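Local coordinates for protein dTDP-4-dehydrorhamnose reductase (Bacillus anthracis, PDB 3SC6) that catalyses the NADPH-dependent reduction of dTDP-4-dehydrorhamnose to dTDP-L-rhamnose, as part of the dTDP-L-rhamnose biosynthetic pathway, at residues H58-C63 with V97-V102; A93-G98 with L144-F149. All blocks are in the same frame, centred on the assembly; numbering follows the deposited sequence.

Contact 1 (H58-C63 with V97-V102). With NAP (NADP nicotinamide-adenine-dinucleotide phosphate), chain G.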
loop_
_atom_site.group_PDB
_atom_site.type_symbol
_atom_site.label_atom_id
_atom_site.label_comp_id
_atom_site.label_asym_id
_atom_site.label_seq_id
_atom_site.Cartn_x
_atom_site.Cartn_y
_atom_site.Cartn_z
ATOM N N HIS A 58 -15.853 -4.394 14.212
ATOM C CA HIS A 58 -16.748 -3.915 13.176
ATOM C C HIS A 58 -15.951 -3.732 11.889
ATOM O O HIS A 58 -16.465 -3.949 10.794
ATOM C CB HIS A 58 -17.373 -2.564 13.558
ATOM C CG HIS A 58 -18.246 -2.611 14.776
ATOM N ND1 HIS A 58 -17.769 -2.382 16.048
ATOM C CD2 HIS A 58 -19.575 -2.837 14.909
ATOM C CE1 HIS A 58 -18.763 -2.478 16.914
ATOM N NE2 HIS A 58 -19.869 -2.754 16.248
ATOM N N ILE A 59 -14.690 -3.339 12.034
ATOM C CA ILE A 59 -13.818 -3.108 10.894
ATOM C C ILE A 59 -12.464 -3.781 11.060
ATOM O O ILE A 59 -11.972 -3.935 12.170
ATOM C CB ILE A 59 -13.567 -1.590 10.727
ATOM C CG1 ILE A 59 -14.889 -0.820 10.827
ATOM C CG2 ILE A 59 -12.870 -1.297 9.408
ATOM C CD1 ILE A 59 -14.735 0.677 10.735
ATOM N N ILE A 60 -11.876 -4.199 9.944
ATOM C CA ILE A 60 -10.571 -4.840 9.961
ATOM C C ILE A 60 -9.736 -4.311 8.811
ATOM O O ILE A 60 -10.049 -4.551 7.643
ATOM C CB ILE A 60 -10.632 -6.370 9.845
ATOM C CG1 ILE A 60 -11.385 -6.979 11.024
ATOM C CG2 ILE A 60 -9.224 -6.944 9.817
ATOM C CD1 ILE A 60 -11.436 -8.502 10.980
ATOM N N ILE A 61 -8.682 -3.576 9.147
ATOM C CA ILE A 61 -7.797 -3.020 8.145
ATOM C C ILE A 61 -6.621 -3.975 8.063
ATOM O O ILE A 61 -5.748 -3.989 8.924
ATOM C CB ILE A 61 -7.341 -1.620 8.506
ATOM C CG1 ILE A 61 -8.563 -0.725 8.731
ATOM C CG2 ILE A 61 -6.451 -1.073 7.408
ATOM C CD1 ILE A 61 -8.226 0.685 9.130
ATOM N N HIS A 62 -6.618 -4.786 7.016
ATOM C CA HIS A 62 -5.576 -5.766 6.810
ATOM C C HIS A 62 -4.352 -5.184 6.106
ATOM O O HIS A 62 -4.350 -5.005 4.885
ATOM C CB HIS A 62 -6.152 -6.918 6.003
ATOM C CG HIS A 62 -5.217 -8.066 5.841
ATOM N ND1 HIS A 62 -5.155 -9.096 6.754
ATOM C CD2 HIS A 62 -4.323 -8.366 4.871
ATOM C CE1 HIS A 62 -4.258 -9.978 6.357
ATOM N NE2 HIS A 62 -3.739 -9.560 5.217
ATOM N N CYS A 63 -3.308 -4.900 6.882
ATOM C CA CYS A 63 -2.073 -4.338 6.333
ATOM C C CYS A 63 -0.949 -5.370 6.265
ATOM O O CYS A 63 0.031 -5.174 5.546
ATOM C CB CYS A 63 -1.620 -3.142 7.169
ATOM S SG CYS A 63 -2.839 -1.806 7.260
ATOM N N VAL A 97 -17.626 -12.821 11.971
ATOM C CA VAL A 97 -18.009 -11.698 12.830
ATOM C C VAL A 97 -18.811 -10.648 12.069
ATOM O O VAL A 97 -19.488 -9.823 12.675
ATOM C CB VAL A 97 -16.779 -11.001 13.460
ATOM C CG1 VAL A 97 -15.986 -11.991 14.310
ATOM C CG2 VAL A 97 -15.897 -10.386 12.384
ATOM N N GLY A 98 -18.720 -10.667 10.742
ATOM C CA GLY A 98 -19.443 -9.711 9.919
ATOM C C GLY A 98 -18.793 -8.343 9.945
ATOM O O GLY A 98 -19.476 -7.319 9.977
ATOM N N ALA A 99 -17.466 -8.327 9.926
ATOM C CA ALA A 99 -16.715 -7.083 9.947
ATOM C C ALA A 99 -16.402 -6.626 8.531
ATOM O O ALA A 99 -16.268 -7.448 7.628
ATOM C CB ALA A 99 -15.419 -7.274 10.715
ATOM N N LYS A 100 -16.312 -5.314 8.330
ATOM C CA LYS A 100 -15.990 -4.778 7.018
ATOM C C LYS A 100 -14.498 -5.022 6.905
ATOM O O LYS A 100 -13.758 -4.731 7.844
ATOM C CB LYS A 100 -16.302 -3.287 6.922
ATOM C CG LYS A 100 -17.764 -2.940 7.141
ATOM C CD LYS A 100 -18.010 -1.441 7.025
ATOM C CE LYS A 100 -19.478 -1.110 7.215
ATOM N NZ LYS A 100 -19.734 0.349 7.097
ATOM N N LEU A 101 -14.054 -5.561 5.775
ATOM C CA LEU A 101 -12.631 -5.851 5.573
ATOM C C LEU A 101 -11.941 -4.957 4.545
ATOM O O LEU A 101 -12.404 -4.818 3.414
ATOM C CB LEU A 101 -12.469 -7.317 5.150
ATOM C CG LEU A 101 -11.053 -7.817 4.870
ATOM C CD1 LEU A 101 -10.160 -7.597 6.080
ATOM C CD2 LEU A 101 -11.081 -9.293 4.466
ATOM N N VAL A 102 -10.828 -4.348 4.946
ATOM C CA VAL A 102 -10.073 -3.483 4.046
ATOM C C VAL A 102 -8.797 -4.225 3.698
ATOM O O VAL A 102 -7.948 -4.443 4.559
ATOM C CB VAL A 102 -9.736 -2.118 4.666
ATOM C CG1 VAL A 102 -8.904 -1.306 3.705
ATOM C CG2 VAL A 102 -10.999 -1.376 5.022
HETATM P PA NAP G . 5.509 -3.325 5.477
HETATM O O1A NAP G . 6.356 -4.502 5.057
HETATM O O2A NAP G . 6.126 -2.237 6.328
HETATM O O5B NAP G . 4.196 -3.864 6.234
HETATM C C5B NAP G . 3.847 -5.245 6.261
HETATM C C4B NAP G . 3.847 -5.726 7.707
HETATM O O4B NAP G . 3.273 -7.041 7.785
HETATM C C3B NAP G . 5.259 -5.809 8.286
HETATM O O3B NAP G . 5.388 -5.030 9.477
HETATM C C2B NAP G . 5.455 -7.275 8.598
HETATM O O2B NAP G . 6.228 -7.475 9.781
HETATM C C1B NAP G . 4.025 -7.781 8.746
HETATM N N9A NAP G . 3.933 -9.261 8.620
HETATM C C8A NAP G . 4.769 -10.086 7.963
HETATM N N7A NAP G . 4.341 -11.359 8.127
HETATM C C5A NAP G . 3.240 -11.321 8.900
HETATM C C6A NAP G . 2.320 -12.350 9.441
HETATM N N6A NAP G . 2.514 -13.663 9.169
HETATM N N1A NAP G . 1.280 -11.941 10.203
HETATM C C2A NAP G . 1.092 -10.633 10.467
HETATM N N3A NAP G . 1.921 -9.683 9.986
HETATM C C4A NAP G . 2.990 -10.000 9.211
HETATM O O3 NAP G . 4.872 -2.656 4.151
HETATM P PN NAP G . 3.630 -1.616 4.195
HETATM O O1N NAP G . 3.811 -0.639 3.057
HETATM O O2N NAP G . 3.410 -1.120 5.602
HETATM O O5D NAP G . 2.381 -2.556 3.834
HETATM C C5D NAP G . 1.100 -1.989 3.555
HETATM C C4D NAP G . 0.409 -2.751 2.425
HETATM O O4D NAP G . 0.490 -2.004 1.202
HETATM C C3D NAP G . 1.033 -4.118 2.157
HETATM O O3D NAP G . 0.033 -5.138 2.221
HETATM C C2D NAP G . 1.611 -4.031 0.760
HETATM O O2D NAP G . 1.410 -5.260 0.063
HETATM C C1D NAP G . 0.863 -2.867 0.119
HETATM N N1N NAP G . 1.655 -2.134 -0.880
HETATM C C2N NAP G . 2.808 -1.541 -0.525
HETATM C C3N NAP G . 3.568 -0.839 -1.460
HETATM C C7N NAP G . 4.856 -0.189 -1.030
HETATM O O7N NAP G . 5.248 -0.353 0.117
HETATM N N7N NAP G . 5.550 0.553 -1.891
HETATM C C4N NAP G . 3.115 -0.753 -2.773
HETATM C C5N NAP G . 1.921 -1.368 -3.114
HETATM C C6N NAP G . 1.202 -2.054 -2.141
HETATM P P2B NAP G . 7.757 -7.980 9.688
HETATM O O1X NAP G . 8.259 -7.798 11.100
HETATM O O2X NAP G . 7.660 -9.421 9.246
HETATM O O3X NAP G . 8.394 -7.066 8.671
#

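Contact 2 (A93-G98 with L144-F149)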
loop_
_atom_site.group_PDB
_atom_site.type_symbol
_atom_site.label_atom_id
_atom_site.label_comp_id
_atom_site.label_asym_id
_atom_site.label_seq_id
_atom_site.Cartn_x
_atom_site.Cartn_y
_atom_site.Cartn_z
ATOM N N ALA A 93 -12.388 -15.190 9.083
ATOM C CA ALA A 93 -12.686 -14.593 10.386
ATOM C C ALA A 93 -13.591 -13.368 10.248
ATOM O O ALA A 93 -14.540 -13.198 11.015
ATOM C CB ALA A 93 -11.401 -14.221 11.099
ATOM N N SER A 94 -13.290 -12.511 9.276
ATOM C CA SER A 94 -14.085 -11.311 9.048
ATOM C C SER A 94 -15.539 -11.698 8.808
ATOM O O SER A 94 -16.456 -11.024 9.287
ATOM C CB SER A 94 -13.557 -10.540 7.840
ATOM O OG SER A 94 -12.206 -10.153 8.024
ATOM N N GLN A 95 -15.739 -12.791 8.071
ATOM C CA GLN A 95 -17.078 -13.281 7.761
ATOM C C GLN A 95 -17.819 -13.753 9.025
ATOM O O GLN A 95 -18.955 -13.344 9.257
ATOM C CB GLN A 95 -17.010 -14.410 6.726
ATOM C CG GLN A 95 -18.369 -14.982 6.300
ATOM C CD GLN A 95 -19.279 -13.961 5.607
ATOM O OE1 GLN A 95 -18.842 -12.856 5.286
ATOM N NE2 GLN A 95 -20.538 -14.330 5.370
ATOM N N LEU A 96 -17.189 -14.601 9.842
ATOM C CA LEU A 96 -17.847 -15.081 11.071
ATOM C C LEU A 96 -18.309 -13.962 11.990
ATOM O O LEU A 96 -19.266 -14.146 12.732
ATOM C CB LEU A 96 -16.972 -16.048 11.891
ATOM C CG LEU A 96 -16.619 -17.435 11.350
ATOM C CD1 LEU A 96 -15.896 -17.370 10.026
ATOM C CD2 LEU A 96 -15.777 -18.175 12.373
ATOM N N VAL A 97 -17.626 -12.821 11.971
ATOM C CA VAL A 97 -18.009 -11.698 12.830
ATOM C C VAL A 97 -18.811 -10.648 12.069
ATOM O O VAL A 97 -19.488 -9.823 12.675
ATOM C CB VAL A 97 -16.779 -11.001 13.460
ATOM C CG1 VAL A 97 -15.986 -11.991 14.310
ATOM C CG2 VAL A 97 -15.897 -10.386 12.384
ATOM N N GLY A 98 -18.720 -10.667 10.742
ATOM C CA GLY A 98 -19.443 -9.711 9.919
ATOM C C GLY A 98 -18.793 -8.343 9.945
ATOM O O GLY A 98 -19.476 -7.319 9.977
ATOM N N LEU A 144 -14.663 -15.340 -0.234
ATOM C CA LEU A 144 -15.128 -15.764 1.093
ATOM C C LEU A 144 -15.717 -14.680 2.012
ATOM O O LEU A 144 -16.025 -14.956 3.170
ATOM C CB LEU A 144 -13.973 -16.467 1.813
ATOM C CG LEU A 144 -13.379 -17.675 1.070
ATOM C CD1 LEU A 144 -12.191 -18.239 1.822
ATOM C CD2 LEU A 144 -14.415 -18.751 0.834
ATOM N N HIS A 145 -15.889 -13.464 1.510
ATOM C CA HIS A 145 -16.443 -12.393 2.339
ATOM C C HIS A 145 -17.235 -11.438 1.442
ATOM O O HIS A 145 -16.948 -11.326 0.255
ATOM C CB HIS A 145 -15.306 -11.718 3.115
ATOM C CG HIS A 145 -15.759 -10.669 4.080
ATOM N ND1 HIS A 145 -16.851 -10.843 4.902
ATOM C CD2 HIS A 145 -15.213 -9.483 4.429
ATOM C CE1 HIS A 145 -16.997 -9.779 5.669
ATOM N NE2 HIS A 145 -16.011 -8.941 5.407
ATOM N N ASN A 146 -18.238 -10.764 1.997
ATOM C CA ASN A 146 -19.062 -9.850 1.201
ATOM C C ASN A 146 -19.199 -8.406 1.704
ATOM O O ASN A 146 -20.135 -7.691 1.333
ATOM C CB ASN A 146 -20.442 -10.482 0.975
ATOM C CG ASN A 146 -21.163 -10.800 2.273
ATOM O OD1 ASN A 146 -20.649 -10.551 3.368
ATOM N ND2 ASN A 146 -22.363 -11.360 2.154
ATOM N N LYS A 147 -18.264 -7.991 2.544
ATOM C CA LYS A 147 -18.238 -6.639 3.098
ATOM C C LYS A 147 -16.769 -6.287 3.103
ATOM O O LYS A 147 -16.099 -6.417 4.126
ATOM C CB LYS A 147 -18.787 -6.590 4.519
ATOM C CG LYS A 147 -20.234 -7.011 4.683
ATOM C CD LYS A 147 -20.632 -6.920 6.155
ATOM C CE LYS A 147 -22.075 -7.326 6.387
ATOM N NZ LYS A 147 -22.451 -7.215 7.830
ATOM N N TYR A 148 -16.264 -5.843 1.957
ATOM C CA TYR A 148 -14.855 -5.501 1.840
ATOM C C TYR A 148 -14.542 -4.330 0.925
ATOM O O TYR A 148 -15.365 -3.895 0.124
ATOM C CB TYR A 148 -14.093 -6.718 1.290
ATOM C CG TYR A 148 -14.623 -7.162 -0.054
ATOM C CD1 TYR A 148 -14.226 -6.525 -1.221
ATOM C CD2 TYR A 148 -15.519 -8.218 -0.161
ATOM C CE1 TYR A 148 -14.715 -6.912 -2.453
ATOM C CE2 TYR A 148 -16.011 -8.618 -1.398
ATOM C CZ TYR A 148 -15.600 -7.958 -2.538
ATOM O OH TYR A 148 -16.070 -8.332 -3.774
ATOM N N PHE A 149 -13.313 -3.853 1.056
ATOM C CA PHE A 149 -12.797 -2.759 0.271
ATOM C C PHE A 149 -11.396 -3.156 -0.156
ATOM O O PHE A 149 -10.485 -3.187 0.672
ATOM C CB PHE A 149 -12.667 -1.473 1.091
ATOM C CG PHE A 149 -13.947 -0.978 1.675
ATOM C CD1 PHE A 149 -14.752 -0.115 0.970
ATOM C CD2 PHE A 149 -14.322 -1.338 2.954
ATOM C CE1 PHE A 149 -15.924 0.358 1.519
ATOM C CE2 PHE A 149 -15.490 -0.862 3.506
ATOM C CZ PHE A 149 -16.291 -0.018 2.788
#

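Contact 1 (H58-C63 with V97-V102)
Ile-59, Ile-60 and Ile-61 run beside Lys-100, Leu-101 and Val-102 as neighbouring parallel strands, their axes 4.8 Å apart at closest approach and inclined by 15°. Four backbone hydrogen bonds alternate between the chains: Lys-100 N gives to His-58 O, Ile-60 N to Lys-100 O, Val-102 N to Ile-60 O and His-62 N to Val-102 O. The straightest of them is Val-102 N to Ile-60 O, at 2.8 Å with 172° at the hydrogen. Ile-59 and Ile-61 make their backbone bonds to Arg-7, Ile-9 and Thr-11 of strand 6-11.

The side chains sort onto two faces. On one, Leu-101 holds CG anti to the backbone N (chi1 179°), which with chi2 near +60° brings CD1 over the Ile-60 backbone, 3.4 Å from Ile-60 O and 3.9 Å from Ile-60 CG2. The CG1 branch of Ile-60 turns to Ala-99, its CG1 lying 4.1 Å from Ala-99 CB. Ser-94 and Val-90 of helix 76-97 cover this face. On the other, Ile-61 CG2 approaches Val-102 CB at 4.4 Å, and Ile-59 and Val-102 both touch Ile-202 of helix 191-202. Lys-100 extends away from the strand pair, and its NZ bonds to Thr-204 O.

This is an interior step of a Rossmann sheet, with backbone polarity satisfied between strands and branched aliphatic groups packed against helices on both faces. Just past the C-terminal end of strand 59-62, Cys-63 O accepts a weak hydrogen bond from NADP O3D (3.3 Å); a carbonyl emerging from the sheet thus meets the nicotinamide ribose.

Contact 2 (A93-G98 with L144-F149)
The imidazole of His-145 is sandwiched between Lys-147 N, which lies 3.7 Å above the centre of one face, and Ser-94 CB, which sits over the opposite face. The serine methylene makes a CH-pi contact, 4.0 Å from the ring centroid, offset toward the NE2 and CD2 rim. At the edge, Gln-95 OE1 accepts a hydrogen bond from His-145 ND1 at 2.9 Å. Its N-H...O angle is 163°, with the acceptor in the imidazole plane and the donor in the carbonyl plane, although amide and ring are turned 72° from each other.

Torsions explain the reach of the glutamine: its CG is anti to the backbone N, and a bend at chi2 (63°) folds the amide back toward the ring. Nearer the backbone, Gln-95 CB lies 3.7 Å from Leu-144 O. The other ring nitrogen, NE2, bonds to Ala-99 O, so carbonyl oxygens engage both nitrogens and fix the ring's rotation; such a setting might favour a protonated imidazole.

Ser-94 OG turns back to Val-90 O within its own helix. That helix, 76-97, ends in a Schellman motif with Gly-98 at positive phi. His-145 directly follows helix 129-144 and precedes strand 148-157. The contact therefore joins the C-terminal ends of two helices at the turns into their strands, with Leu-101 of strand 100-106 touching both Ser-94 and His-145.

In the fold
Contacts 1 and 2 have centres 7 Å apart and share Val-97 and Gly-98, the end of helix 76-97 that leads into strand 100-106. That strand pairs with 59-62 in contact 1 and with strand 148-157, whose first residues belong to contact 2: Leu-101 O lies 2.7 Å from Phe-149 N, a probable hydrogen bond. The probable bond from His-145 NE2 to Ala-99 O (2.7 Å) is a second direct link. Together they trace successive beta-alpha-beta units of the Rossmann fold. Contact 1 extends to the NADP through Cys-63, whereas contact 2 lies at the other ends of the strands, the Ser-94 side chain being about 14 Å from the cofactor.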